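PDB 5YH1: member of s1p family of ribosomal proteins from Pyrococcus furiosus, which is probably an exonuclease-like, nucleic-acid-binding protein of the DHH family, represented here by its DHH domain, which carries a bound manganese ion. Local coordinates for residues D17-P22 / I83-P88; M42-M47 / K157-D162; V73-A78 / R208-E213; F118-H123 / D128-V133. One frame throughout, in Å; residues are numbered along the deposited sequence.

Overall arrangement
Contacts 1, 2 and 3 interlock along the chain, their segments alternating, while contact 4 is nested inside the loops closed by contacts 2 and 3. Helix 32-53, central to contact 2, packs on the tail of helix 2-20 from contact 1 and on Tyr209 and Ile210 of contact 3. Helix 66-86 supplies both contact 3 and, from its last turn, contact 1, whose centres lie about 13 Å apart. Contacts 2 and 4, their centres about 18 Å apart, meet in the parallel sheet, where strands 158-161 and 132-136 are neighbours. Contacts 2 and 4 lay helices 32-53 and 109-126 against this sheet, whereas contacts 1 and 3 pack helices on one another.

Contact 1: residues D17-P22 / I83-P88; sequences DRRAQP and IEKVAP
Arg19, in the last turn of helix 2-20, faces Val86, at the end of helix 66-86, with the two backbones well apart: their CA atoms, the nearest pair between the segments, are separated by 12.1 Å. Both segments run off their helices into non-helical residues, Gln21-Pro22 and Ala87-Pro88, and long side chains must bridge the distance. Arg19 does so by being stretched out: its CG lies opposite the backbone N (chi1 -160°) and the chain stays extended as far as NE. The guanidinium then arrives beside two aliphatic groups. Its NH2 has CD of Lys85 at its edge, 4.0 Å away, and its NH1 lies 4.1 Å from CG1 of Val86, Arg19 and Val86 sliding past each other in opposite directions. Phe53 of helix 32-53 takes part, making a cation-pi contact with Arg19 and packing on Val86, while Arg49 holds the carbonyls of Arg19 and Ala20. A chain with a long aliphatic stem and a flat polar end suits such an open place. The ammonium of Lys85 stays 4.8 Å from Arg19 NH2, measured to NZ, so like charges probably disfavour a closer approach, and the contact amounts to a loose surface touch of carbon against guanidinium.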
loop_
_atom_site.group_PDB
_atom_site.type_symbol
_atom_site.label_atom_id
_atom_site.label_comp_id
_atom_site.label_asym_id
_atom_site.label_seq_id
_atom_site.Cartn_x
_atom_site.Cartn_y
_atom_site.Cartn_z
ATOM N N ASP A 17 24.393 12.808 -31.989
ATOM C CA ASP A 17 25.633 12.117 -31.615
ATOM C C ASP A 17 26.750 13.091 -31.268
ATOM O O ASP A 17 27.444 12.914 -30.271
ATOM C CB ASP A 17 26.119 11.207 -32.743
ATOM C CG ASP A 17 25.287 9.953 -32.886
ATOM O OD1 ASP A 17 24.439 9.688 -32.010
ATOM O OD2 ASP A 17 25.481 9.224 -33.881
ATOM N N ARG A 18 26.917 14.115 -32.097
ATOM C CA ARG A 18 27.980 15.092 -31.908
ATOM C C ARG A 18 27.733 15.902 -30.643
ATOM O O ARG A 18 28.604 15.975 -29.787
ATOM C CB ARG A 18 28.088 16.015 -33.125
ATOM C CG ARG A 18 29.379 16.816 -33.208
ATOM C CD ARG A 18 29.352 17.751 -34.410
ATOM N NE ARG A 18 30.622 18.448 -34.641
ATOM C CZ ARG A 18 30.994 19.601 -34.076
ATOM N NH1 ARG A 18 30.213 20.235 -33.201
ATOM N NH2 ARG A 18 32.175 20.126 -34.388
ATOM N N ARG A 19 26.546 16.486 -30.508
ATOM C CA ARG A 19 26.259 17.307 -29.329
ATOM C C ARG A 19 26.264 16.525 -28.011
ATOM O O ARG A 19 26.589 17.084 -26.964
ATOM C CB ARG A 19 24.929 18.054 -29.447
ATOM C CG ARG A 19 24.891 19.226 -28.479
ATOM C CD ARG A 19 23.529 19.848 -28.305
ATOM N NE ARG A 19 23.522 20.752 -27.155
ATOM C CZ ARG A 19 22.527 21.588 -26.863
ATOM N NH1 ARG A 19 21.445 21.656 -27.638
ATOM N NH2 ARG A 19 22.609 22.367 -25.789
ATOM N N ALA A 20 25.889 15.251 -28.059
ATOM C CA ALA A 20 25.816 14.428 -26.852
ATOM C C ALA A 20 27.187 14.082 -26.284
ATOM O O ALA A 20 27.296 13.793 -25.097
ATOM C CB ALA A 20 25.038 13.150 -27.126
ATOM N N GLN A 21 28.221 14.085 -27.126
ATOM C CA GLN A 21 29.582 13.787 -26.677
ATOM C C GLN A 21 29.907 14.657 -25.484
ATOM O O GLN A 21 29.802 15.869 -25.577
ATOM C CB GLN A 21 30.612 14.083 -27.772
ATOM C CG GLN A 21 30.630 13.087 -28.913
ATOM C CD GLN A 21 31.032 11.696 -28.472
ATOM O OE1 GLN A 21 31.782 11.526 -27.510
ATOM N NE2 GLN A 21 30.532 10.692 -29.175
ATOM N N PRO A 22 30.282 14.047 -24.357
ATOM C CA PRO A 22 30.694 14.861 -23.214
ATOM C C PRO A 22 32.143 15.351 -23.342
ATOM O O PRO A 22 32.959 14.695 -23.989
ATOM C CB PRO A 22 30.573 13.887 -22.045
ATOM C CG PRO A 22 30.882 12.562 -22.654
ATOM C CD PRO A 22 30.358 12.604 -24.066
ATOM N N ILE A 83 17.406 19.440 -19.601
ATOM C CA ILE A 83 16.049 19.227 -20.091
ATOM C C ILE A 83 15.329 20.561 -20.261
ATOM O O ILE A 83 14.640 20.774 -21.259
ATOM C CB ILE A 83 15.242 18.302 -19.157
ATOM C CG1 ILE A 83 15.767 16.867 -19.266
ATOM C CG2 ILE A 83 13.750 18.357 -19.489
ATOM C CD1 ILE A 83 15.189 15.919 -18.235
ATOM N N GLU A 84 15.498 21.453 -19.288
ATOM C CA GLU A 84 14.823 22.749 -19.316
ATOM C C GLU A 84 15.358 23.692 -20.395
ATOM O O GLU A 84 14.592 24.490 -20.936
ATOM C CB GLU A 84 14.839 23.412 -17.929
ATOM C CG GLU A 84 13.921 22.687 -16.949
ATOM C CD GLU A 84 13.754 23.389 -15.617
ATOM O OE1 GLU A 84 14.750 23.950 -15.104
ATOM O OE2 GLU A 84 12.621 23.362 -15.081
ATOM N N LYS A 85 16.641 23.587 -20.734
ATOM C CA LYS A 85 17.200 24.444 -21.783
ATOM C C LYS A 85 16.783 24.002 -23.196
ATOM O O LYS A 85 16.683 24.838 -24.089
ATOM C CB LYS A 85 18.725 24.588 -21.655
ATOM C CG LYS A 85 19.562 23.599 -22.448
ATOM C CD LYS A 85 20.989 24.097 -22.628
ATOM C CE LYS A 85 21.679 24.342 -21.294
ATOM N NZ LYS A 85 23.163 24.339 -21.424
ATOM N N VAL A 86 16.535 22.709 -23.405
ATOM C CA VAL A 86 16.160 22.217 -24.743
ATOM C C VAL A 86 14.657 22.052 -24.966
ATOM O O VAL A 86 14.221 21.939 -26.103
ATOM C CB VAL A 86 16.882 20.896 -25.118
ATOM C CG1 VAL A 86 18.384 21.045 -24.937
ATOM C CG2 VAL A 86 16.345 19.708 -24.333
ATOM N N ALA A 87 13.867 22.050 -23.901
ATOM C CA ALA A 87 12.428 21.859 -24.039
ATOM C C ALA A 87 11.694 23.195 -24.068
ATOM O O ALA A 87 11.939 24.051 -23.215
ATOM C CB ALA A 87 11.901 21.007 -22.901
ATOM N N PRO A 88 10.778 23.375 -25.039
ATOM C CA PRO A 88 9.942 24.581 -25.032
ATOM C C PRO A 88 8.941 24.576 -23.872
ATOM O O PRO A 88 8.744 25.601 -23.220
ATOM C CB PRO A 88 9.219 24.518 -26.381
ATOM C CG PRO A 88 9.194 23.070 -26.743
ATOM C CD PRO A 88 10.412 22.445 -26.128
#

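Contact 2: residues M42-M47 / K157-D162; sequences MKAAFM and KIVVID
The backbone N of Met47, whose side chain meets Lys157 and Val159, donates to Lys43 O at 2.9 Å within helix 32-53. Everything passing between the helix and the strand segment is apolar. Met47, a selenomethionine here, sends CG away from its carbonyl carbon (chi1 -77°) and bends at its last torsion, which brings the methyl CE to Lys157, 3.8 Å from CB. Lys157 runs across this methyl at about a right angle, its aliphatic stem extended, so that carbon is offered to carbon while the ammonium end continues past. The same CE and the selenium also lie alongside Val159, CE being 4.2 Å from CG2. The other branch of Val159, CG1, meets the CB of Ala44 at 4.0 Å. The small alanine lets the helix come close: the CA atoms of Ala44 and Val159 are 6.4 Å apart. A branched valine suits the strand, since it offers one methyl to each of two successive helix turns. Side chains alternate along strand 158-161, and Ile158 and Val160 point the other way, toward helix 145-152. A parallel sheet of strand order 2-1-3-4-5 with helices on both faces is a three-layer alpha/beta sandwich, consistent with the Rossmann-like DHH N-terminal domain.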
loop_
_atom_site.group_PDB
_atom_site.type_symbol
_atom_site.label_atom_id
_atom_site.label_comp_id
_atom_site.label_asym_id
_atom_site.label_seq_id
_atom_site.Cartn_x
_atom_site.Cartn_y
_atom_site.Cartn_z
HETATM N N MSE A 42 32.139 8.089 -19.536
HETATM C CA MSE A 42 31.857 8.991 -20.658
HETATM C C MSE A 42 30.755 8.439 -21.537
HETATM O O MSE A 42 29.943 9.194 -22.048
HETATM C CB MSE A 42 33.121 9.278 -21.476
HETATM C CG MSE A 42 34.029 10.220 -20.683
HETATM SE SE MSE A 42 35.655 10.756 -21.683
HETATM C CE MSE A 42 34.888 12.248 -22.717
ATOM N N LYS A 43 30.713 7.130 -21.714
ATOM C CA LYS A 43 29.613 6.491 -22.440
ATOM C C LYS A 43 28.269 6.683 -21.719
ATOM O O LYS A 43 27.269 7.013 -22.352
ATOM C CB LYS A 43 29.891 5.004 -22.623
ATOM C CG LYS A 43 28.851 4.283 -23.477
ATOM C CD LYS A 43 29.276 2.845 -23.713
ATOM C CE LYS A 43 28.268 2.068 -24.544
ATOM N NZ LYS A 43 28.647 0.630 -24.544
ATOM N N ALA A 44 28.255 6.488 -20.400
ATOM C CA ALA A 44 27.040 6.706 -19.606
ATOM C C ALA A 44 26.522 8.125 -19.795
ATOM O O ALA A 44 25.330 8.339 -20.032
ATOM C CB ALA A 44 27.306 6.431 -18.128
ATOM N N ALA A 45 27.428 9.090 -19.706
ATOM C CA ALA A 45 27.067 10.494 -19.850
ATOM C C ALA A 45 26.603 10.807 -21.268
ATOM O O ALA A 45 25.678 11.585 -21.458
ATOM C CB ALA A 45 28.230 11.391 -19.456
ATOM N N PHE A 46 27.249 10.199 -22.256
ATOM C CA PHE A 46 26.819 10.321 -23.646
ATOM C C PHE A 46 25.368 9.849 -23.819
ATOM O O PHE A 46 24.545 10.555 -24.401
ATOM C CB PHE A 46 27.745 9.524 -24.584
ATOM C CG PHE A 46 27.205 9.374 -25.983
ATOM C CD1 PHE A 46 27.384 10.377 -26.924
ATOM C CD2 PHE A 46 26.496 8.238 -26.355
ATOM C CE1 PHE A 46 26.871 10.244 -28.211
ATOM C CE2 PHE A 46 25.982 8.103 -27.637
ATOM C CZ PHE A 46 26.169 9.110 -28.565
HETATM N N MSE A 47 25.060 8.659 -23.311
HETATM C CA MSE A 47 23.708 8.101 -23.458
HETATM C C MSE A 47 22.673 8.953 -22.773
HETATM O O MSE A 47 21.594 9.184 -23.314
HETATM C CB MSE A 47 23.674 6.671 -22.939
HETATM C CG MSE A 47 24.303 5.745 -23.974
HETATM SE SE MSE A 47 24.424 3.919 -23.263
HETATM C CE MSE A 47 22.506 3.489 -23.485
ATOM N N LYS A 157 16.923 0.891 -23.581
ATOM C CA LYS A 157 18.351 0.999 -23.267
ATOM C C LYS A 157 18.543 1.288 -21.790
ATOM O O LYS A 157 17.718 1.955 -21.165
ATOM C CB LYS A 157 19.019 2.049 -24.142
ATOM C CG LYS A 157 19.017 1.628 -25.600
ATOM C CD LYS A 157 19.750 2.621 -26.470
ATOM C CE LYS A 157 19.873 2.094 -27.892
ATOM N NZ LYS A 157 20.516 3.116 -28.762
ATOM N N ILE A 158 19.623 0.743 -21.242
ATOM C CA ILE A 158 19.801 0.650 -19.810
ATOM C C ILE A 158 21.223 1.066 -19.432
ATOM O O ILE A 158 22.198 0.522 -19.963
ATOM C CB ILE A 158 19.542 -0.794 -19.311
ATOM C CG1 ILE A 158 18.132 -1.271 -19.695
ATOM C CG2 ILE A 158 19.714 -0.880 -17.804
ATOM C CD1 ILE A 158 17.927 -2.765 -19.538
ATOM N N VAL A 159 21.322 2.037 -18.529
ATOM C CA VAL A 159 22.588 2.447 -17.915
ATOM C C VAL A 159 22.599 1.994 -16.453
ATOM O O VAL A 159 21.637 2.230 -15.716
ATOM C CB VAL A 159 22.762 3.978 -17.983
ATOM C CG1 VAL A 159 23.994 4.441 -17.199
ATOM C CG2 VAL A 159 22.833 4.434 -19.439
ATOM N N VAL A 160 23.677 1.330 -16.043
ATOM C CA VAL A 160 23.867 0.949 -14.651
ATOM C C VAL A 160 25.096 1.630 -14.051
ATOM O O VAL A 160 26.194 1.563 -14.628
ATOM C CB VAL A 160 24.046 -0.566 -14.491
ATOM C CG1 VAL A 160 24.184 -0.913 -13.008
ATOM C CG2 VAL A 160 22.883 -1.324 -15.131
ATOM N N ILE A 161 24.896 2.275 -12.899
ATOM C CA ILE A 161 25.968 2.877 -12.098
ATOM C C ILE A 161 25.874 2.280 -10.686
ATOM O O ILE A 161 25.018 2.665 -9.891
ATOM C CB ILE A 161 25.836 4.410 -12.023
ATOM C CG1 ILE A 161 25.862 5.025 -13.427
ATOM C CG2 ILE A 161 26.955 5.000 -11.176
ATOM C CD1 ILE A 161 25.393 6.461 -13.481
ATOM N N ASP A 162 26.740 1.322 -10.386
ATOM C CA ASP A 162 26.647 0.556 -9.158
ATOM C C ASP A 162 28.056 0.195 -8.664
ATOM O O ASP A 162 29.036 0.343 -9.398
ATOM C CB ASP A 162 25.797 -0.694 -9.426
ATOM C CG ASP A 162 25.318 -1.380 -8.164
ATOM O OD1 ASP A 162 25.501 -0.821 -7.052
ATOM O OD2 ASP A 162 24.756 -2.503 -8.291
#

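Contact 3: residues V73-A78 / R208-E213; sequences VALETA and RYINPE
Where helix 199-210 ends against helix 66-86, inside the N-terminal DHH domain, Asn211 is the first residue to leave helical geometry and turns its side chain back to Ala78 of the neighbouring helix. Its amide nitrogen ND2 donates to Ala78 O at 3.1 Å with a nearly straight N-H...O angle of 160°. The donor lies in the plane of the carbonyl, on a lone pair, and the oxygen lies close to the plane of the amide, although the two planes themselves are steeply turned against each other. The torsion that permits this sets CG opposite the backbone N (chi1 -172°). At the root of the side chain, Asn211 CB rests 3.8 Å from Ala78 CB, a closeness that suits the tiny alanine, and the CA atoms of this pair are 5.2 Å apart. At the other end of the amide, OD1 accepts a weak Asx-turn bond of 3.3 Å from Glu213 N, at the start of the 3-10 segment 212-213. Ile210 adds carbon contacts: its CD1 meets Leu75 CD2 at 3.8 Å, the chains crossing at about a right angle, and its CG2 lies 4.2 Å from Ala78 CB. The side chain of Leu75 is about 12 Å from the manganese ion and about 9 Å from that of the ligand Asp137. A leucine in place of Asn211 would probably leave Ala78 O without this donor and remove the side-chain link of the turn. All four touching residues are buried, and the neutral amide satisfies a buried carbonyl beside apolar side chains.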
loop_
_atom_site.group_PDB
_atom_site.type_symbol
_atom_site.label_atom_id
_atom_site.label_comp_id
_atom_site.label_asym_id
_atom_site.label_seq_id
_atom_site.Cartn_x
_atom_site.Cartn_y
_atom_site.Cartn_z
ATOM N N VAL A 73 20.149 11.997 -6.724
ATOM C CA VAL A 73 19.942 13.447 -6.723
ATOM C C VAL A 73 21.086 14.160 -7.449
ATOM O O VAL A 73 20.856 15.151 -8.136
ATOM C CB VAL A 73 19.729 14.006 -5.290
ATOM C CG1 VAL A 73 19.657 15.526 -5.301
ATOM C CG2 VAL A 73 18.456 13.432 -4.705
ATOM N N ALA A 74 22.303 13.648 -7.316
ATOM C CA ALA A 74 23.433 14.163 -8.110
ATOM C C ALA A 74 23.093 14.160 -9.604
ATOM O O ALA A 74 23.229 15.176 -10.288
ATOM C CB ALA A 74 24.690 13.342 -7.853
ATOM N N LEU A 75 22.623 13.018 -10.100
ATOM C CA LEU A 75 22.297 12.883 -11.523
ATOM C C LEU A 75 21.123 13.770 -11.933
ATOM O O LEU A 75 21.170 14.431 -12.973
ATOM C CB LEU A 75 22.034 11.416 -11.870
ATOM C CG LEU A 75 23.304 10.574 -11.733
ATOM C CD1 LEU A 75 22.986 9.094 -11.607
ATOM C CD2 LEU A 75 24.255 10.830 -12.895
ATOM N N GLU A 76 20.085 13.809 -11.101
ATOM C CA GLU A 76 18.921 14.667 -11.352
ATOM C C GLU A 76 19.318 16.143 -11.458
ATOM O O GLU A 76 18.808 16.886 -12.315
ATOM C CB GLU A 76 17.850 14.458 -10.252
ATOM C CG GLU A 76 16.687 15.439 -10.296
ATOM C CD GLU A 76 15.538 15.102 -9.340
ATOM O OE1 GLU A 76 14.687 15.982 -9.126
ATOM O OE2 GLU A 76 15.447 13.978 -8.813
ATOM N N THR A 77 20.230 16.568 -10.585
ATOM C CA THR A 77 20.665 17.959 -10.532
ATOM C C THR A 77 21.370 18.387 -11.830
ATOM O O THR A 77 21.230 19.521 -12.264
ATOM C CB THR A 77 21.575 18.185 -9.307
ATOM O OG1 THR A 77 20.858 17.824 -8.125
ATOM C CG2 THR A 77 22.018 19.637 -9.193
ATOM N N ALA A 78 22.105 17.468 -12.450
ATOM C CA ALA A 78 22.750 17.712 -13.749
ATOM C C ALA A 78 21.764 17.627 -14.927
ATOM O O ALA A 78 21.851 18.389 -15.884
ATOM C CB ALA A 78 23.873 16.707 -13.952
ATOM N N ARG A 208 28.949 15.226 -13.560
ATOM C CA ARG A 208 29.846 16.281 -14.042
ATOM C C ARG A 208 30.076 16.169 -15.556
ATOM O O ARG A 208 30.143 17.186 -16.247
ATOM C CB ARG A 208 31.184 16.251 -13.287
ATOM C CG ARG A 208 31.077 16.659 -11.822
ATOM C CD ARG A 208 32.394 16.499 -11.066
ATOM N NE ARG A 208 33.473 17.212 -11.753
ATOM C CZ ARG A 208 34.378 16.654 -12.560
ATOM N NH1 ARG A 208 34.419 15.346 -12.775
ATOM N NH2 ARG A 208 35.269 17.425 -13.154
ATOM N N TYR A 209 30.184 14.946 -16.070
ATOM C CA TYR A 209 30.275 14.741 -17.514
ATOM C C TYR A 209 28.962 15.058 -18.235
ATOM O O TYR A 209 28.975 15.569 -19.354
ATOM C CB TYR A 209 30.730 13.323 -17.843
ATOM C CG TYR A 209 32.206 13.103 -17.598
ATOM C CD1 TYR A 209 32.686 12.877 -16.318
ATOM C CD2 TYR A 209 33.125 13.127 -18.644
ATOM C CE1 TYR A 209 34.028 12.665 -16.076
ATOM C CE2 TYR A 209 34.474 12.917 -18.409
ATOM C CZ TYR A 209 34.920 12.695 -17.116
ATOM O OH TYR A 209 36.256 12.490 -16.852
ATOM N N ILE A 210 27.828 14.768 -17.597
ATOM C CA ILE A 210 26.537 15.103 -18.183
ATOM C C ILE A 210 26.398 16.611 -18.300
ATOM O O ILE A 210 25.987 17.110 -19.344
ATOM C CB ILE A 210 25.356 14.529 -17.361
ATOM C CG1 ILE A 210 25.318 13.009 -17.497
ATOM C CG2 ILE A 210 24.032 15.120 -17.826
ATOM C CD1 ILE A 210 24.521 12.316 -16.418
ATOM N N ASN A 211 26.729 17.327 -17.227
ATOM C CA ASN A 211 26.531 18.771 -17.177
ATOM C C ASN A 211 27.596 19.459 -16.312
ATOM O O ASN A 211 27.386 19.684 -15.121
ATOM C CB ASN A 211 25.121 19.091 -16.660
ATOM C CG ASN A 211 24.778 20.560 -16.764
ATOM O OD1 ASN A 211 25.595 21.371 -17.191
ATOM N ND2 ASN A 211 23.567 20.912 -16.374
ATOM N N PRO A 212 28.744 19.814 -16.917
ATOM C CA PRO A 212 29.829 20.423 -16.133
ATOM C C PRO A 212 29.439 21.654 -15.305
ATOM O O PRO A 212 30.077 21.921 -14.302
ATOM C CB PRO A 212 30.879 20.768 -17.200
ATOM C CG PRO A 212 30.651 19.762 -18.278
ATOM C CD PRO A 212 29.155 19.558 -18.311
ATOM N N GLU A 213 28.391 22.374 -15.694
ATOM C CA GLU A 213 27.964 23.563 -14.954
ATOM C C GLU A 213 27.485 23.316 -13.524
ATOM O O GLU A 213 27.458 24.252 -12.733
ATOM C CB GLU A 213 26.863 24.327 -15.705
ATOM C CG GLU A 213 27.364 25.463 -16.581
ATOM C CD GLU A 213 27.555 25.055 -18.032
ATOM O OE1 GLU A 213 26.750 25.513 -18.877
ATOM O OE2 GLU A 213 28.497 24.277 -18.325
#

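Contact 4: residues F118-H123 / D128-V133; sequences FMMEDH and DELPLV
Two torsions bring the groups of this contact together: His123 has CG opposite the backbone N (chi1 -176°), which brings ND1 to Asp128 O, and Met119 puts CG between its backbone N and carbonyl carbon (chi1 78°), against Pro131. The histidine ND1 donates to Asp128 O at 2.7 Å, with an N-H...O angle of 164°; the acceptor lies at the ring edge, in its plane, and the approach is nearly along the C=O axis. The CA of His123 makes a CA-H...O contact with the same oxygen at 3.3 Å. Met119, a selenomethionine here, lays CB on Pro131 CD at 3.6 Å, carbon against a rigid ring, crossing it at about a right angle. Leu130 CD2 fits between Met120 and His123, 3.8 Å from the selenium of Met120 and close to His123 CB. A water donates to both Met119 O and Glu129 O, each at 2.9 Å, bridging helix and loop. An alanine in place of His123 would probably leave Asp128 O without this N-H donor and open a gap beside Leu130. The acids Asp122 and Asp128 stand with OD2 atoms 4.1 Å apart, but Asp128 OD2 is bonded by His95 NE2, which is likely to ease the repulsion. The chemistry thus pairs polar ties near the end of helix 109-126 with an apolar seat for the chain entering strand 132-136.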
loop_
_atom_site.group_PDB
_atom_site.type_symbol
_atom_site.label_atom_id
_atom_site.label_comp_id
_atom_site.label_asym_id
_atom_site.label_seq_id
_atom_site.Cartn_x
_atom_site.Cartn_y
_atom_site.Cartn_z
ATOM N N PHE A 118 3.782 2.213 -16.807
ATOM C CA PHE A 118 3.796 3.671 -16.879
ATOM C C PHE A 118 4.390 4.168 -18.195
ATOM O O PHE A 118 3.831 5.060 -18.820
ATOM C CB PHE A 118 4.565 4.267 -15.687
ATOM C CG PHE A 118 3.729 4.465 -14.444
ATOM C CD1 PHE A 118 2.691 3.592 -14.108
ATOM C CD2 PHE A 118 3.996 5.529 -13.587
ATOM C CE1 PHE A 118 1.937 3.790 -12.953
ATOM C CE2 PHE A 118 3.243 5.728 -12.430
ATOM C CZ PHE A 118 2.209 4.856 -12.117
HETATM N N MSE A 119 5.518 3.605 -18.622
HETATM C CA MSE A 119 6.156 4.068 -19.872
HETATM C C MSE A 119 5.297 3.731 -21.079
HETATM O O MSE A 119 5.247 4.500 -22.036
HETATM C CB MSE A 119 7.591 3.536 -20.023
HETATM C CG MSE A 119 7.621 2.084 -20.486
HETATM SE SE MSE A 119 9.426 1.295 -20.670
HETATM C CE MSE A 119 10.093 1.452 -18.824
HETATM N N MSE A 120 4.611 2.591 -21.048
HETATM C CA MSE A 120 3.749 2.205 -22.166
HETATM C C MSE A 120 2.526 3.100 -22.235
HETATM O O MSE A 120 2.044 3.412 -23.322
HETATM C CB MSE A 120 3.372 0.727 -22.073
HETATM C CG MSE A 120 4.517 -0.189 -22.498
HETATM SE SE MSE A 120 5.093 0.181 -24.354
HETATM C CE MSE A 120 3.358 -0.086 -25.263
ATOM N N GLU A 121 2.020 3.554 -21.093
ATOM C CA GLU A 121 0.908 4.508 -21.122
ATOM C C GLU A 121 1.311 5.842 -21.758
ATOM O O GLU A 121 0.583 6.376 -22.588
ATOM C CB GLU A 121 0.335 4.767 -19.729
ATOM C CG GLU A 121 -0.773 5.807 -19.779
ATOM C CD GLU A 121 -1.629 5.847 -18.538
ATOM O OE1 GLU A 121 -1.843 4.795 -17.911
ATOM O OE2 GLU A 121 -2.106 6.941 -18.202
ATOM N N ASP A 122 2.449 6.395 -21.344
ATOM C CA ASP A 122 2.945 7.638 -21.941
ATOM C C ASP A 122 3.208 7.469 -23.436
ATOM O O ASP A 122 2.928 8.370 -24.226
ATOM C CB ASP A 122 4.214 8.118 -21.237
ATOM C CG ASP A 122 3.936 8.738 -19.882
ATOM O OD1 ASP A 122 2.771 9.034 -19.550
ATOM O OD2 ASP A 122 4.899 8.939 -19.135
ATOM N N HIS A 123 3.753 6.322 -23.814
ATOM C CA HIS A 123 3.972 6.004 -25.210
ATOM C C HIS A 123 2.661 6.042 -26.007
ATOM O O HIS A 123 2.543 6.782 -26.973
ATOM C CB HIS A 123 4.620 4.630 -25.334
ATOM C CG HIS A 123 4.979 4.254 -26.736
ATOM N ND1 HIS A 123 5.867 4.985 -27.498
ATOM C CD2 HIS A 123 4.582 3.218 -27.511
ATOM C CE1 HIS A 123 6.006 4.411 -28.679
ATOM N NE2 HIS A 123 5.235 3.338 -28.714
ATOM N N ASP A 128 5.079 9.652 -26.498
ATOM C CA ASP A 128 6.457 9.682 -25.989
ATOM C C ASP A 128 7.240 8.465 -26.463
ATOM O O ASP A 128 6.702 7.359 -26.545
ATOM C CB ASP A 128 6.485 9.664 -24.456
ATOM C CG ASP A 128 5.934 10.921 -23.835
ATOM O OD1 ASP A 128 5.992 11.986 -24.465
ATOM O OD2 ASP A 128 5.440 10.845 -22.697
ATOM N N GLU A 129 8.518 8.662 -26.745
ATOM C CA GLU A 129 9.427 7.540 -26.931
ATOM C C GLU A 129 9.558 6.773 -25.616
ATOM O O GLU A 129 9.301 7.309 -24.534
ATOM C CB GLU A 129 10.809 8.034 -27.355
ATOM C CG GLU A 129 10.854 8.740 -28.698
ATOM C CD GLU A 129 10.874 7.775 -29.860
ATOM O OE1 GLU A 129 9.883 7.049 -30.054
ATOM O OE2 GLU A 129 11.887 7.741 -30.586
ATOM N N LEU A 130 9.966 5.517 -25.713
ATOM C CA LEU A 130 10.262 4.725 -24.534
ATOM C C LEU A 130 11.540 5.267 -23.882
ATOM O O LEU A 130 12.440 5.756 -24.569
ATOM C CB LEU A 130 10.409 3.254 -24.891
ATOM C CG LEU A 130 9.166 2.586 -25.486
ATOM C CD1 LEU A 130 9.452 1.113 -25.717
ATOM C CD2 LEU A 130 7.933 2.755 -24.613
ATOM N N PRO A 131 11.605 5.221 -22.552
ATOM C CA PRO A 131 12.667 5.942 -21.849
ATOM C C PRO A 131 14.018 5.253 -21.879
ATOM O O PRO A 131 14.110 4.072 -22.188
ATOM C CB PRO A 131 12.158 5.995 -20.405
ATOM C CG PRO A 131 11.261 4.812 -20.293
ATOM C CD PRO A 131 10.591 4.699 -21.625
ATOM N N LEU A 132 15.052 6.032 -21.584
ATOM C CA LEU A 132 16.324 5.499 -21.146
ATOM C C LEU A 132 16.156 5.211 -19.659
ATOM O O LEU A 132 15.676 6.065 -18.904
ATOM C CB LEU A 132 17.441 6.531 -21.353
ATOM C CG LEU A 132 18.842 6.181 -20.843
ATOM C CD1 LEU A 132 19.434 5.072 -21.691
ATOM C CD2 LEU A 132 19.746 7.408 -20.858
ATOM N N VAL A 133 16.545 4.010 -19.252
ATOM C CA VAL A 133 16.503 3.602 -17.857
ATOM C C VAL A 133 17.915 3.646 -17.259
ATOM O O VAL A 133 18.853 3.033 -17.805
ATOM C CB VAL A 133 15.905 2.188 -17.723
ATOM C CG1 VAL A 133 15.966 1.705 -16.282
ATOM C CG2 VAL A 133 14.460 2.177 -18.220
HETATM O O HOH W 1 7.437 6.281 -22.572
#